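Local structure of uncharacterized protein (Streptomyces malaysiense, 6ZYL) at residues G246-L251 / Q287-Q292. The protein is a non-heme monooxygenase, ThoJ, that catalyses beta-hydroxylation of thioholgamide and probably depends on iron and 2-oxoglutarate. Numbering follows the deposited sequence.
Sequences GEDSAL and QKRINQ
G246 runs beside R289 of helix 273-295, its carbonyl O 4.0 Å from R289 NE and oblique to the guanidinium; NE is hydrogen-bonded to A245 O. The G246 backbone angles suit glycine, a CB being jammed there against the preceding carbonyl O. The CB of E247 points away from 287-292 and its OE2 makes a salt bridge with R285 NE of the same helix, but its carbonyl O rests 3.3 Å from R289 CD. D248 carries the contact: its side chain, CG anti to the backbone N (chi1 -150°), crosses that of R289 at about a right angle. OD2 forms a salt bridge to R289 NH1 at 3.0 Å; as a hydrogen bond it is weak, bent to 123°, with the two planar groups 44° apart. OD2 also accepts from W110 NE1 on neighbouring strand 107-117 of the large mixed sheet, probably part of the family's double-stranded beta-helix. OD1 takes S249 N at 2.8 Å, anti but tilted out of the carboxylate plane, and pairs with R286. Replacing D248 by alanine would probably leave R289 and R286 without their shared counter-charge and W110 NE1 without its acceptor. R289, bent at chi2 and chi3, sends NH2 to G135 O. Facing two arginines, the buried carboxylate is likely to stay ionised, tying sheet to helix.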
loop_
_atom_site.group_PDB
_atom_site.type_symbol
_atom_site.label_atom_id
_atom_site.label_comp_id
_atom_site.label_asym_id
_atom_site.label_seq_id
_atom_site.Cartn_x
_atom_site.Cartn_y
_atom_site.Cartn_z
ATOM N N GLY A 246 -0.842 -20.452 5.345
ATOM C CA GLY A 246 0.571 -20.322 5.062
ATOM C C GLY A 246 1.300 -19.419 6.044
ATOM O O GLY A 246 0.720 -18.564 6.709
ATOM N N GLU A 247 2.609 -19.633 6.120
ATOM C CA GLU A 247 3.483 -18.810 6.942
ATOM C C GLU A 247 3.569 -17.397 6.375
ATOM O O GLU A 247 3.679 -17.202 5.161
ATOM C CB GLU A 247 4.862 -19.465 7.000
ATOM C CG GLU A 247 5.948 -18.697 7.700
ATOM C CD GLU A 247 7.302 -19.362 7.510
ATOM O OE1 GLU A 247 7.536 -20.429 8.120
ATOM O OE2 GLU A 247 8.126 -18.828 6.736
ATOM N N ASP A 248 3.504 -16.407 7.265
ATOM C CA ASP A 248 3.516 -15.004 6.875
ATOM C C ASP A 248 4.392 -14.221 7.843
ATOM O O ASP A 248 4.679 -14.670 8.956
ATOM C CB ASP A 248 2.096 -14.414 6.851
ATOM C CG ASP A 248 1.935 -13.298 5.826
ATOM O OD1 ASP A 248 2.954 -12.827 5.277
ATOM O OD2 ASP A 248 0.782 -12.889 5.571
ATOM N N SER A 249 4.817 -13.035 7.407
ATOM C CA SER A 249 5.658 -12.173 8.223
ATOM C C SER A 249 5.257 -10.717 8.025
ATOM O O SER A 249 4.605 -10.354 7.043
ATOM C CB SER A 249 7.149 -12.367 7.899
ATOM O OG SER A 249 7.425 -12.105 6.536
ATOM N N ALA A 250 5.653 -9.886 8.986
ATOM C CA ALA A 250 5.303 -8.473 8.996
ATOM C C ALA A 250 6.262 -7.760 9.937
ATOM O O ALA A 250 6.995 -8.393 10.702
ATOM C CB ALA A 250 3.846 -8.261 9.421
ATOM N N LEU A 251 6.249 -6.431 9.875
ATOM C CA LEU A 251 7.164 -5.601 10.649
ATOM C C LEU A 251 6.400 -4.893 11.759
ATOM O O LEU A 251 5.485 -4.107 11.487
ATOM C CB LEU A 251 7.870 -4.581 9.756
ATOM C CG LEU A 251 8.864 -3.662 10.469
ATOM C CD1 LEU A 251 10.026 -4.467 11.037
ATOM C CD2 LEU A 251 9.368 -2.575 9.531
ATOM N N GLN A 287 5.337 -14.344 -1.528
ATOM C CA GLN A 287 4.918 -14.770 -2.859
ATOM C C GLN A 287 4.402 -16.203 -2.853
ATOM O O GLN A 287 3.525 -16.545 -3.654
ATOM C CB GLN A 287 6.073 -14.610 -3.846
ATOM C CG GLN A 287 6.484 -13.153 -4.071
ATOM C CD GLN A 287 5.298 -12.230 -4.332
ATOM O OE1 GLN A 287 4.965 -11.377 -3.506
ATOM N NE2 GLN A 287 4.653 -12.403 -5.477
ATOM N N LYS A 288 4.917 -17.053 -1.962
ATOM C CA LYS A 288 4.311 -18.366 -1.779
ATOM C C LYS A 288 2.848 -18.228 -1.379
ATOM O O LYS A 288 1.980 -18.934 -1.907
ATOM C CB LYS A 288 5.075 -19.165 -0.724
ATOM C CG LYS A 288 6.362 -19.807 -1.217
ATOM C CD LYS A 288 7.126 -20.435 -0.055
ATOM C CE LYS A 288 8.411 -21.099 -0.518
ATOM N NZ LYS A 288 9.254 -21.538 0.630
ATOM N N ARG A 289 2.559 -17.314 -0.447
ATOM C CA ARG A 289 1.180 -17.057 -0.048
ATOM C C ARG A 289 0.357 -16.551 -1.226
ATOM O O ARG A 289 -0.726 -17.073 -1.513
ATOM C CB ARG A 289 1.148 -16.036 1.092
ATOM C CG ARG A 289 1.780 -16.488 2.400
ATOM C CD ARG A 289 1.052 -15.855 3.600
ATOM N NE ARG A 289 -0.359 -16.226 3.594
ATOM C CZ ARG A 289 -1.369 -15.363 3.579
ATOM N NH1 ARG A 289 -1.141 -14.056 3.600
ATOM N NH2 ARG A 289 -2.614 -15.814 3.550
ATOM N N ILE A 290 0.856 -15.523 -1.918
ATOM C CA ILE A 290 0.125 -14.955 -3.048
ATOM C C ILE A 290 -0.141 -16.026 -4.097
ATOM O O ILE A 290 -1.267 -16.180 -4.583
ATOM C CB ILE A 290 0.901 -13.769 -3.650
ATOM C CG1 ILE A 290 1.152 -12.684 -2.599
ATOM C CG2 ILE A 290 0.150 -13.203 -4.852
ATOM C CD1 ILE A 290 -0.098 -12.148 -1.938
ATOM N N ASN A 291 0.903 -16.773 -4.474
ATOM C CA ASN A 291 0.732 -17.860 -5.434
ATOM C C ASN A 291 -0.395 -18.788 -5.005
ATOM O O ASN A 291 -1.157 -19.287 -5.841
ATOM C CB ASN A 291 2.035 -18.651 -5.574
ATOM C CG ASN A 291 3.106 -17.891 -6.325
ATOM O OD1 ASN A 291 2.822 -16.915 -7.018
ATOM N ND2 ASN A 291 4.352 -18.338 -6.193
ATOM N N GLN A 292 -0.530 -19.005 -3.695
ATOM C CA GLN A 292 -1.502 -19.965 -3.185
ATOM C C GLN A 292 -2.919 -19.414 -3.282
ATOM O O GLN A 292 -3.839 -20.112 -3.727
ATOM C CB GLN A 292 -1.155 -20.325 -1.736
ATOM C CG GLN A 292 -1.685 -21.662 -1.266
ATOM C CD GLN A 292 -0.870 -22.827 -1.781
ATOM O OE1 GLN A 292 -1.399 -23.723 -2.442
ATOM N NE2 GLN A 292 0.421 -22.831 -1.473
#